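Local coordinates for Sodium/calcium exchanger membrane region domain-containing protein (Archaeoglobus fulgidus, PDB 4KPP) that probably exchanges calcium ions for protons across the membrane, as a counter-transporter of the sodium/calcium exchanger family, at residues A42-S47 against E255-I260; L73-E78 against V283-L288; N103-N108 against L318-Q323; V246-P251 against V350-P355. All blocks are in the same frame, centred on the assembly; numbering follows the deposited sequence.

Contact 1 of 4, residues A42-S47 against E255-I260; sequences AVVSAS and ESPELI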
loop_
_atom_site.group_PDB
_atom_site.type_symbol
_atom_site.label_atom_id
_atom_site.label_comp_id
_atom_site.label_asym_id
_atom_site.label_seq_id
_atom_site.Cartn_x
_atom_site.Cartn_y
_atom_site.Cartn_z
ATOM N N ALA A 42 5.942 6.253 -16.263
ATOM C CA ALA A 42 4.975 5.302 -16.802
ATOM C C ALA A 42 4.239 4.525 -15.708
ATOM O O ALA A 42 3.034 4.300 -15.813
ATOM C CB ALA A 42 5.651 4.344 -17.785
ATOM N N VAL A 43 4.957 4.119 -14.662
ATOM C CA VAL A 43 4.343 3.352 -13.576
ATOM C C VAL A 43 3.291 4.174 -12.845
ATOM O O VAL A 43 2.154 3.735 -12.671
ATOM C CB VAL A 43 5.381 2.852 -12.550
ATOM C CG1 VAL A 43 4.682 2.296 -11.318
ATOM C CG2 VAL A 43 6.275 1.797 -13.165
ATOM N N VAL A 44 3.682 5.368 -12.420
ATOM C CA VAL A 44 2.781 6.277 -11.722
ATOM C C VAL A 44 1.545 6.593 -12.571
ATOM O O VAL A 44 0.421 6.586 -12.071
ATOM C CB VAL A 44 3.515 7.580 -11.333
ATOM C CG1 VAL A 44 2.535 8.639 -10.851
ATOM C CG2 VAL A 44 4.572 7.296 -10.273
ATOM N N SER A 45 1.765 6.851 -13.857
ATOM C CA SER A 45 0.679 7.157 -14.789
ATOM C C SER A 45 -0.302 5.997 -14.912
ATOM O O SER A 45 -1.515 6.179 -14.789
ATOM C CB SER A 45 1.245 7.505 -16.164
ATOM O OG SER A 45 2.257 8.487 -16.042
ATOM N N ALA A 46 0.235 4.806 -15.150
ATOM C CA ALA A 46 -0.583 3.606 -15.264
ATOM C C ALA A 46 -1.371 3.345 -13.981
ATOM O O ALA A 46 -2.440 2.739 -14.015
ATOM C CB ALA A 46 0.285 2.404 -15.617
ATOM N N SER A 47 -0.841 3.813 -12.854
ATOM C CA SER A 47 -1.509 3.639 -11.569
ATOM C C SER A 47 -2.807 4.442 -11.465
ATOM O O SER A 47 -3.797 3.952 -10.920
ATOM C CB SER A 47 -0.570 3.995 -10.414
ATOM O OG SER A 47 -1.210 3.792 -9.168
ATOM N N GLU A 255 3.494 4.567 -3.823
ATOM C CA GLU A 255 2.426 4.987 -2.921
ATOM C C GLU A 255 1.928 6.405 -3.220
ATOM O O GLU A 255 0.910 6.837 -2.678
ATOM C CB GLU A 255 2.883 4.885 -1.462
ATOM C CG GLU A 255 3.413 3.514 -1.045
ATOM C CD GLU A 255 2.322 2.468 -0.883
ATOM O OE1 GLU A 255 2.494 1.352 -1.417
ATOM O OE2 GLU A 255 1.303 2.753 -0.213
ATOM N N SER A 256 2.645 7.124 -4.078
ATOM C CA SER A 256 2.247 8.482 -4.467
ATOM C C SER A 256 0.875 8.612 -5.152
ATOM O O SER A 256 0.091 9.487 -4.778
ATOM C CB SER A 256 3.330 9.154 -5.320
ATOM O OG SER A 256 4.479 9.439 -4.544
ATOM N N PRO A 257 0.586 7.770 -6.167
ATOM C CA PRO A 257 -0.727 7.899 -6.811
ATOM C C PRO A 257 -1.868 7.670 -5.830
ATOM O O PRO A 257 -2.896 8.345 -5.905
ATOM C CB PRO A 257 -0.712 6.784 -7.861
ATOM C CG PRO A 257 0.731 6.592 -8.174
ATOM C CD PRO A 257 1.437 6.786 -6.866
ATOM N N GLU A 258 -1.673 6.724 -4.918
ATOM C CA GLU A 258 -2.641 6.443 -3.865
ATOM C C GLU A 258 -2.819 7.648 -2.946
ATOM O O GLU A 258 -3.933 7.966 -2.531
ATOM C CB GLU A 258 -2.181 5.237 -3.049
ATOM C CG GLU A 258 -2.967 5.004 -1.776
ATOM C CD GLU A 258 -2.143 4.296 -0.725
ATOM O OE1 GLU A 258 -2.729 3.638 0.159
ATOM O OE2 GLU A 258 -0.901 4.405 -0.782
ATOM N N LEU A 259 -1.711 8.313 -2.632
ATOM C CA LEU A 259 -1.737 9.490 -1.770
ATOM C C LEU A 259 -2.441 10.663 -2.444
ATOM O O LEU A 259 -3.253 11.346 -1.822
ATOM C CB LEU A 259 -0.318 9.891 -1.365
ATOM C CG LEU A 259 0.128 9.505 0.046
ATOM C CD1 LEU A 259 -0.750 10.195 1.078
ATOM C CD2 LEU A 259 0.106 7.994 0.243
ATOM N N ILE A 260 -2.126 10.889 -3.714
ATOM C CA ILE A 260 -2.735 11.970 -4.484
ATOM C C ILE A 260 -4.259 11.843 -4.558
ATOM O O ILE A 260 -4.981 12.831 -4.414
ATOM C CB ILE A 260 -2.143 12.040 -5.908
ATOM C CG1 ILE A 260 -0.667 12.437 -5.845
ATOM C CG2 ILE A 260 -2.914 13.030 -6.769
ATOM C CD1 ILE A 260 0.030 12.406 -7.192
#
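Val44 and Ser47 pack against the ring of Pro257 in a buried, largely apolar contact between two transmembrane helices, 32-60 and 242-267. The backbones come close here, with Val44 CA and Pro257 CA 6.2 Å apart, although the two segments bury just 144 Å² between them and share no hydrogen bond. The pyrrolidine ring points at helix 32-60 and is met there by two residues one turn apart. Val44 lays its CG1 methyl 3.8 Å from Pro257 CG, its side chain running at about a right angle to the proline. CG1 stands anti to the Val44 backbone N (chi1 169°), which carries that methyl toward the ring. Ser47 comes in alongside CB and CG of the proline: its OG lies 3.3 Å from Pro257 CB, and its CB is 3.7 Å from Pro257 CG. The hydroxyl therefore faces carbon across this interface and makes no hydrogen bond to the other segment. Beyond the contact, Pro77 of helix 76-91 also rests on Ser47. On the Pro257 side, the carboxylate of Glu258 leads away from helix 32-60 and is hydrogen-bonded through OE1 to Ser281 OG. Pro257 has no N-H to give to the preceding turn, and the N of Glu258 makes no such bond either; regular bonding resumes with Leu259 N to Glu255 O, 3.0 Å. Such an interruption is characteristic of a proline-kinked transmembrane helix, here packed by its proline ring against a neighbouring membrane helix.

Contact 2 of 4, residues L73-E78 against V283-L288; sequences LAVLPE and VNQWTL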
loop_
_atom_site.group_PDB
_atom_site.type_symbol
_atom_site.label_atom_id
_atom_site.label_comp_id
_atom_site.label_asym_id
_atom_site.label_seq_id
_atom_site.Cartn_x
_atom_site.Cartn_y
_atom_site.Cartn_z
ATOM N N LEU A 73 -6.037 -2.524 -5.681
ATOM C CA LEU A 73 -5.708 -2.150 -7.051
ATOM C C LEU A 73 -5.015 -0.790 -7.107
ATOM O O LEU A 73 -4.300 -0.489 -8.060
ATOM C CB LEU A 73 -6.966 -2.153 -7.928
ATOM C CG LEU A 73 -7.669 -3.502 -8.133
ATOM C CD1 LEU A 73 -8.999 -3.323 -8.848
ATOM C CD2 LEU A 73 -6.783 -4.479 -8.899
ATOM N N ALA A 74 -5.218 0.018 -6.070
ATOM C CA ALA A 74 -4.605 1.343 -5.985
ATOM C C ALA A 74 -3.105 1.287 -5.670
ATOM O O ALA A 74 -2.394 2.278 -5.843
ATOM C CB ALA A 74 -5.334 2.201 -4.959
ATOM N N VAL A 75 -2.631 0.136 -5.201
ATOM C CA VAL A 75 -1.223 -0.020 -4.837
ATOM C C VAL A 75 -0.553 -1.162 -5.597
ATOM O O VAL A 75 0.405 -1.767 -5.123
ATOM C CB VAL A 75 -1.033 -0.201 -3.315
ATOM C CG1 VAL A 75 -1.452 1.062 -2.580
ATOM C CG2 VAL A 75 -1.816 -1.406 -2.806
ATOM N N LEU A 76 -1.073 -1.448 -6.784
ATOM C CA LEU A 76 -0.485 -2.444 -7.674
ATOM C C LEU A 76 0.998 -2.194 -8.012
ATOM O O LEU A 76 1.771 -3.149 -8.088
ATOM C CB LEU A 76 -1.321 -2.582 -8.951
ATOM C CG LEU A 76 -1.699 -4.001 -9.378
ATOM C CD1 LEU A 76 -2.261 -4.792 -8.202
ATOM C CD2 LEU A 76 -2.701 -3.965 -10.528
ATOM N N PRO A 77 1.400 -0.922 -8.230
ATOM C CA PRO A 77 2.831 -0.699 -8.466
ATOM C C PRO A 77 3.720 -1.197 -7.325
ATOM O O PRO A 77 4.844 -1.629 -7.573
ATOM C CB PRO A 77 2.926 0.823 -8.571
ATOM C CG PRO A 77 1.614 1.235 -9.110
ATOM C CD PRO A 77 0.615 0.298 -8.503
ATOM N N GLU A 78 3.221 -1.148 -6.096
ATOM C CA GLU A 78 4.004 -1.637 -4.970
ATOM C C GLU A 78 4.173 -3.153 -5.038
ATOM O O GLU A 78 5.252 -3.680 -4.760
ATOM C CB GLU A 78 3.379 -1.222 -3.636
ATOM C CG GLU A 78 3.971 -1.940 -2.425
ATOM C CD GLU A 78 5.484 -1.771 -2.301
ATOM O OE1 GLU A 78 6.134 -2.654 -1.697
ATOM O OE2 GLU A 78 6.027 -0.759 -2.791
ATOM N N VAL A 283 -3.924 -2.724 5.308
ATOM C CA VAL A 283 -4.295 -4.120 5.532
ATOM C C VAL A 283 -3.683 -5.057 4.489
ATOM O O VAL A 283 -3.019 -6.030 4.850
ATOM C CB VAL A 283 -5.833 -4.319 5.579
ATOM C CG1 VAL A 283 -6.181 -5.793 5.768
ATOM C CG2 VAL A 283 -6.442 -3.485 6.690
ATOM N N ASN A 284 -3.889 -4.772 3.202
ATOM C CA ASN A 284 -3.354 -5.663 2.167
ATOM C C ASN A 284 -1.826 -5.671 2.110
ATOM O O ASN A 284 -1.211 -6.717 1.889
ATOM C CB ASN A 284 -3.975 -5.410 0.779
ATOM C CG ASN A 284 -3.429 -4.169 0.093
ATOM O OD1 ASN A 284 -2.292 -4.153 -0.377
ATOM N ND2 ASN A 284 -4.256 -3.135 -0.002
ATOM N N GLN A 285 -1.216 -4.511 2.331
ATOM C CA GLN A 285 0.240 -4.420 2.299
ATOM C C GLN A 285 0.876 -5.098 3.511
ATOM O O GLN A 285 2.055 -5.454 3.491
ATOM C CB GLN A 285 0.697 -2.964 2.166
ATOM C CG GLN A 285 0.352 -2.362 0.808
ATOM C CD GLN A 285 0.831 -0.936 0.644
ATOM O OE1 GLN A 285 2.021 -0.687 0.469
ATOM N NE2 GLN A 285 -0.101 0.010 0.691
ATOM N N TRP A 286 0.079 -5.294 4.555
ATOM C CA TRP A 286 0.565 -5.907 5.783
ATOM C C TRP A 286 0.059 -7.344 5.891
ATOM O O TRP A 286 0.217 -7.992 6.923
ATOM C CB TRP A 286 0.134 -5.064 6.989
ATOM C CG TRP A 286 0.824 -5.371 8.287
ATOM C CD1 TRP A 286 0.228 -5.539 9.505
ATOM C CD2 TRP A 286 2.235 -5.531 8.508
ATOM N NE1 TRP A 286 1.174 -5.797 10.465
ATOM C CE2 TRP A 286 2.413 -5.799 9.881
ATOM C CE3 TRP A 286 3.362 -5.479 7.681
ATOM C CZ2 TRP A 286 3.670 -6.013 10.443
ATOM C CZ3 TRP A 286 4.609 -5.693 8.243
ATOM C CH2 TRP A 286 4.752 -5.955 9.610
ATOM N N THR A 287 -0.544 -7.832 4.810
ATOM C CA THR A 287 -1.017 -9.214 4.729
ATOM C C THR A 287 -0.664 -9.853 3.385
ATOM O O THR A 287 0.286 -10.630 3.290
ATOM C CB THR A 287 -2.546 -9.330 4.960
ATOM O OG1 THR A 287 -3.246 -8.451 4.068
ATOM C CG2 THR A 287 -2.906 -8.981 6.404
ATOM N N LEU A 288 -1.433 -9.511 2.352
ATOM C CA LEU A 288 -1.240 -10.065 1.012
ATOM C C LEU A 288 0.169 -9.830 0.464
ATOM O O LEU A 288 0.746 -10.709 -0.179
ATOM C CB LEU A 288 -2.280 -9.497 0.039
ATOM C CG LEU A 288 -2.229 -10.048 -1.390
ATOM C CD1 LEU A 288 -2.654 -11.514 -1.435
ATOM C CD2 LEU A 288 -3.078 -9.209 -2.333
#
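Val75 and Gln285 are the closest backbone pair, 8.5 Å between their CA atoms, so side chains alone bridge the gap between 73-78 and 283-288. Both segments lie at breaks in membrane helices: a type I beta turn, Leu73 to Leu76, separates helix 67-73 from helix 76-91, and helix 271-285 ends just before helix 288-299 begins. Interrupted membrane helices near the centre of the protein are consistent with the sodium/calcium exchanger fold. Val75, the N-cap residue of helix 76-91, presents both methyls to amide groups approaching from the opposite direction. Its CG1 lies 3.7 Å from Gln285 NE2, and its CG2 lies 3.7 Å from Asn284 OD1. The Asn284 amide is brought there by a chi1 of 76°, which sets CG in the crowded position between backbone N and carbonyl carbon. Glu78 adds an aliphatic touch, CG to Gln285 OE1 at 3.7 Å; its carboxylate plane is turned 29° from that of the amide. None of these pairs is a hydrogen bond, and the amides find polar partners outside the two segments. Asn284 OD1 pairs with Tyr79 OH, while Gln285 NE2 binds both Ser281 OG and Glu255 OE2. The contact buries 149 Å² in all. At the second break, Thr287 OG1 donates to Val283 O over 2.6 Å, reaching that oxygen from the face opposite to Trp286 N and 37° above the carbonyl plane.

Contact 3 of 4, residues N103-N108 against L318-Q323; sequences NMTGAN and LLTAAQ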
loop_
_atom_site.group_PDB
_atom_site.type_symbol
_atom_site.label_atom_id
_atom_site.label_comp_id
_atom_site.label_asym_id
_atom_site.label_seq_id
_atom_site.Cartn_x
_atom_site.Cartn_y
_atom_site.Cartn_z
ATOM N N ASN A 103 11.911 -3.338 0.980
ATOM C CA ASN A 103 10.923 -2.608 0.189
ATOM C C ASN A 103 9.522 -2.730 0.782
ATOM O O ASN A 103 8.748 -1.772 0.792
ATOM C CB ASN A 103 10.933 -3.093 -1.264
ATOM C CG ASN A 103 9.975 -2.316 -2.146
ATOM O OD1 ASN A 103 8.836 -2.730 -2.361
ATOM N ND2 ASN A 103 10.436 -1.180 -2.662
ATOM N N MET A 104 9.210 -3.920 1.281
ATOM C CA MET A 104 7.915 -4.194 1.886
ATOM C C MET A 104 7.725 -3.402 3.179
ATOM O O MET A 104 6.667 -2.817 3.416
ATOM C CB MET A 104 7.793 -5.689 2.172
ATOM C CG MET A 104 6.404 -6.145 2.562
ATOM S SD MET A 104 6.416 -6.996 4.148
ATOM C CE MET A 104 6.444 -5.615 5.258
ATOM N N THR A 105 8.751 -3.403 4.024
ATOM C CA THR A 105 8.694 -2.689 5.292
ATOM C C THR A 105 8.687 -1.184 5.051
ATOM O O THR A 105 8.014 -0.429 5.759
ATOM C CB THR A 105 9.870 -3.068 6.212
ATOM O OG1 THR A 105 11.105 -2.904 5.505
ATOM C CG2 THR A 105 9.743 -4.519 6.675
ATOM N N GLY A 106 9.434 -0.753 4.040
ATOM C CA GLY A 106 9.445 0.643 3.651
ATOM C C GLY A 106 8.064 1.105 3.233
ATOM O O GLY A 106 7.592 2.159 3.667
ATOM N N ALA A 107 7.410 0.306 2.396
ATOM C CA ALA A 107 6.072 0.630 1.917
ATOM C C ALA A 107 5.094 0.786 3.078
ATOM O O ALA A 107 4.364 1.775 3.148
ATOM C CB ALA A 107 5.583 -0.427 0.934
ATOM N N ASN A 108 5.102 -0.183 3.991
ATOM C CA ASN A 108 4.215 -0.164 5.152
ATOM C C ASN A 108 4.430 1.032 6.067
ATOM O O ASN A 108 3.476 1.707 6.444
ATOM C CB ASN A 108 4.356 -1.454 5.966
ATOM C CG ASN A 108 3.524 -2.585 5.409
ATOM O OD1 ASN A 108 2.383 -2.790 5.815
ATOM N ND2 ASN A 108 4.090 -3.322 4.466
ATOM N N LEU A 318 10.356 -6.131 12.760
ATOM C CA LEU A 318 9.996 -5.852 14.147
ATOM C C LEU A 318 9.566 -4.395 14.314
ATOM O O LEU A 318 8.557 -4.103 14.959
ATOM C CB LEU A 318 11.174 -6.172 15.072
ATOM C CG LEU A 318 11.087 -5.721 16.532
ATOM C CD1 LEU A 318 9.887 -6.348 17.223
ATOM C CD2 LEU A 318 12.377 -6.054 17.270
ATOM N N LEU A 319 10.334 -3.489 13.715
ATOM C CA LEU A 319 10.040 -2.061 13.761
ATOM C C LEU A 319 8.696 -1.796 13.098
ATOM O O LEU A 319 7.888 -1.014 13.602
ATOM C CB LEU A 319 11.137 -1.275 13.035
ATOM C CG LEU A 319 11.544 0.131 13.495
ATOM C CD1 LEU A 319 12.478 0.759 12.469
ATOM C CD2 LEU A 319 10.354 1.041 13.755
ATOM N N THR A 320 8.466 -2.452 11.964
ATOM C CA THR A 320 7.233 -2.272 11.203
ATOM C C THR A 320 6.038 -2.815 11.972
ATOM O O THR A 320 4.970 -2.206 11.988
ATOM C CB THR A 320 7.309 -2.971 9.835
ATOM O OG1 THR A 320 8.516 -2.584 9.165
ATOM C CG2 THR A 320 6.116 -2.588 8.977
ATOM N N ALA A 321 6.226 -3.966 12.610
ATOM C CA ALA A 321 5.181 -4.566 13.428
ATOM C C ALA A 321 4.876 -3.672 14.627
ATOM O O ALA A 321 3.718 -3.512 15.017
ATOM C CB ALA A 321 5.604 -5.943 13.890
ATOM N N ALA A 322 5.926 -3.090 15.199
ATOM C CA ALA A 322 5.789 -2.191 16.337
ATOM C C ALA A 322 4.992 -0.948 15.961
ATOM O O ALA A 322 4.083 -0.545 16.688
ATOM C CB ALA A 322 7.158 -1.805 16.883
ATOM N N GLN A 323 5.335 -0.349 14.823
ATOM C CA GLN A 323 4.602 0.805 14.318
ATOM C C GLN A 323 3.145 0.447 14.049
ATOM O O GLN A 323 2.248 1.269 14.242
ATOM C CB GLN A 323 5.235 1.333 13.030
ATOM C CG GLN A 323 4.582 2.609 12.511
ATOM C CD GLN A 323 4.847 2.847 11.038
ATOM O OE1 GLN A 323 4.889 1.907 10.245
ATOM N NE2 GLN A 323 5.032 4.106 10.664
#
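Thr105 and Thr320 meet side chain to side chain at about a right angle, with Thr320 OG1 3.3 Å from Thr105 CB and 3.4 Å from Thr105 CG2. The other branch of Thr320, CG2, lies anti to its backbone N and reaches Asn108 CB at 3.7 Å, so the two branches touch residues three positions apart on helix 96-127. The Thr320 hydroxyl makes no hydrogen bond across the segments; it is bound to Glu316 O in its own helix and to Arg109 NH1. Thr105 OG1 likewise turns back to Thr101 O. The Asn108 amide is held firmly: ND2 donates to Met104 O over 2.8 Å with an N-H...O angle of 173°, and also meets Gln285 O, while OD1 takes a bond from Lys282 NZ. Farther along, Gln323 NE2 binds Arg109 O, and the Gln323 side chain is about 8 Å from that of Ile330, a calcium ligand. Segments 103-108 and 318-323 run in nearly the same direction, 22° apart, their axes approaching to 9.8 Å: near-parallel packing of helices 96-127 and 311-331 through small polar side chains. Helix 357-377 covers Leu319 and Ala322, helices 76-91 and 242-267 flank Asn103, and strand 335-337 follows helix 311-331 in the chain.

Contact 4 of 4, residues V246-P251 against V350-P355; sequences VQWIAP and VQLLFP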
loop_
_atom_site.group_PDB
_atom_site.type_symbol
_atom_site.label_atom_id
_atom_site.label_comp_id
_atom_site.label_asym_id
_atom_site.label_seq_id
_atom_site.Cartn_x
_atom_site.Cartn_y
_atom_site.Cartn_z
ATOM N N VAL A 246 15.769 1.385 -2.210
ATOM C CA VAL A 246 14.844 0.256 -2.160
ATOM C C VAL A 246 13.734 0.463 -1.130
ATOM O O VAL A 246 12.568 0.154 -1.383
ATOM C CB VAL A 246 15.596 -1.059 -1.841
ATOM C CG1 VAL A 246 14.619 -2.182 -1.508
ATOM C CG2 VAL A 246 16.491 -1.450 -3.004
ATOM N N GLN A 247 14.100 1.012 0.022
ATOM C CA GLN A 247 13.170 1.125 1.139
ATOM C C GLN A 247 12.341 2.404 1.116
ATOM O O GLN A 247 11.171 2.396 1.503
ATOM C CB GLN A 247 13.929 1.021 2.461
ATOM C CG GLN A 247 13.055 0.817 3.675
ATOM C CD GLN A 247 13.848 0.375 4.890
ATOM O OE1 GLN A 247 13.382 -0.439 5.683
ATOM N NE2 GLN A 247 15.052 0.914 5.042
ATOM N N TRP A 248 12.936 3.504 0.664
ATOM C CA TRP A 248 12.266 4.799 0.775
ATOM C C TRP A 248 11.872 5.443 -0.552
ATOM O O TRP A 248 10.776 5.993 -0.673
ATOM C CB TRP A 248 13.098 5.769 1.619
ATOM C CG TRP A 248 13.467 5.212 2.961
ATOM C CD1 TRP A 248 14.726 5.041 3.458
ATOM C CD2 TRP A 248 12.569 4.736 3.974
ATOM N NE1 TRP A 248 14.668 4.499 4.716
ATOM C CE2 TRP A 248 13.356 4.302 5.057
ATOM C CE3 TRP A 248 11.177 4.642 4.073
ATOM C CZ2 TRP A 248 12.799 3.779 6.225
ATOM C CZ3 TRP A 248 10.625 4.122 5.234
ATOM C CH2 TRP A 248 11.435 3.698 6.294
ATOM N N ILE A 249 12.755 5.379 -1.542
ATOM C CA ILE A 249 12.473 6.022 -2.821
ATOM C C ILE A 249 11.490 5.217 -3.665
ATOM O O ILE A 249 10.523 5.767 -4.186
ATOM C CB ILE A 249 13.756 6.302 -3.625
ATOM C CG1 ILE A 249 14.691 7.210 -2.826
ATOM C CG2 ILE A 249 13.418 6.955 -4.956
ATOM C CD1 ILE A 249 15.972 7.555 -3.555
ATOM N N ALA A 250 11.734 3.916 -3.789
ATOM C CA ALA A 250 10.858 3.049 -4.579
ATOM C C ALA A 250 9.394 3.022 -4.109
ATOM O O ALA A 250 8.490 3.123 -4.934
ATOM C CB ALA A 250 11.435 1.629 -4.691
ATOM N N PRO A 251 9.148 2.877 -2.793
ATOM C CA PRO A 251 7.738 2.907 -2.386
ATOM C C PRO A 251 7.106 4.286 -2.558
ATOM O O PRO A 251 5.894 4.379 -2.761
ATOM C CB PRO A 251 7.793 2.541 -0.899
ATOM C CG PRO A 251 9.059 1.802 -0.739
ATOM C CD PRO A 251 10.019 2.462 -1.678
ATOM N N VAL A 350 12.147 10.399 12.692
ATOM C CA VAL A 350 13.263 10.326 13.630
ATOM C C VAL A 350 14.123 9.099 13.338
ATOM O O VAL A 350 15.353 9.180 13.329
ATOM C CB VAL A 350 12.780 10.309 15.100
ATOM C CG1 VAL A 350 13.851 9.738 16.012
ATOM C CG2 VAL A 350 12.388 11.711 15.546
ATOM N N GLN A 351 13.466 7.972 13.075
ATOM C CA GLN A 351 14.161 6.726 12.766
ATOM C C GLN A 351 14.894 6.843 11.440
ATOM O O GLN A 351 15.960 6.255 11.246
ATOM C CB GLN A 351 13.172 5.557 12.718
ATOM C CG GLN A 351 13.825 4.180 12.615
ATOM C CD GLN A 351 13.932 3.676 11.185
ATOM O OE1 GLN A 351 12.984 3.775 10.403
ATOM N NE2 GLN A 351 15.092 3.130 10.840
ATOM N N LEU A 352 14.312 7.618 10.532
ATOM C CA LEU A 352 14.869 7.807 9.202
ATOM C C LEU A 352 16.031 8.798 9.225
ATOM O O LEU A 352 16.995 8.653 8.473
ATOM C CB LEU A 352 13.774 8.280 8.245
ATOM C CG LEU A 352 14.158 8.498 6.784
ATOM C CD1 LEU A 352 14.932 7.304 6.257
ATOM C CD2 LEU A 352 12.915 8.744 5.947
ATOM N N LEU A 353 15.944 9.795 10.101
ATOM C CA LEU A 353 16.982 10.818 10.205
ATOM C C LEU A 353 18.079 10.449 11.207
ATOM O O LEU A 353 19.099 11.133 11.301
ATOM C CB LEU A 353 16.370 12.176 10.558
ATOM C CG LEU A 353 15.451 12.789 9.498
ATOM C CD1 LEU A 353 14.925 14.138 9.961
ATOM C CD2 LEU A 353 16.169 12.919 8.160
ATOM N N PHE A 354 17.863 9.369 11.951
ATOM C CA PHE A 354 18.871 8.846 12.868
ATOM C C PHE A 354 19.038 7.345 12.653
ATOM O O PHE A 354 18.427 6.542 13.357
ATOM C CB PHE A 354 18.489 9.131 14.323
ATOM C CG PHE A 354 18.528 10.589 14.692
ATOM C CD1 PHE A 354 19.616 11.377 14.353
ATOM C CD2 PHE A 354 17.474 11.172 15.374
ATOM C CE1 PHE A 354 19.654 12.719 14.691
ATOM C CE2 PHE A 354 17.504 12.514 15.714
ATOM C CZ PHE A 354 18.595 13.288 15.372
ATOM N N PRO A 355 19.874 6.962 11.676
ATOM C CA PRO A 355 20.069 5.550 11.327
ATOM C C PRO A 355 20.814 4.788 12.421
ATOM O O PRO A 355 21.450 5.408 13.274
ATOM C CB PRO A 355 20.920 5.626 10.057
ATOM C CG PRO A 355 21.683 6.907 10.198
ATOM C CD PRO A 355 20.750 7.856 10.896
#
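Trp248 and Leu352 form a CH-pi contact: the CD1 methyl of the leucine lies over one face of the indole, 3.6 Å from the centroid of the five-membered ring and 27° off its normal. The methyl sits toward the rim, and the fit is tight, with Trp248 NE1 only 3.2 Å from Leu352 CD1. Leu352 CG stands anti to its backbone N (chi1 -178°), which sends the branch out along the tryptophan, the two side chains sliding past each other in opposite directions. The opposite face of the ring is covered by Gln247 CG, and Phe348 brings a second ring whose plane is nearly perpendicular. The Trp248-Leu352 pair joins helix 242-267, where it makes a wider pi-type turn at 246-249, to the C-terminal end of helix 338-353, within the second sodium/calcium exchanger family region. Replacing Trp248 by alanine would probably leave Leu352 CD1 without its aromatic face and open a gap between the two helices. The polar part is slight. Gln351 OE1 approaches Trp248 CZ2 obliquely at 4.2 Å, its amide plane turned 46° from the ring, and the same oxygen is hydrogen-bonded to Arg109 NH2 of helix 96-127.

From the N terminus the chain passes the first segments of contacts 1, 2, 3 and 4 and then, in the same order, their second segments. Every pair of contacts therefore crosses and none nests. Contacts 1, 2 and 3 close loops of more than 200 residues, each tying the first exchanger family region to the second; contact 4 closes a shorter loop inside the second. Helix 242-267 serves both contact 1 and contact 4. Probable hydrogen bonds link contact 1 to contact 2 and contact 2 to contact 3, and a further one, Asn103 ND2 to Val246 O, connects contacts 3 and 4.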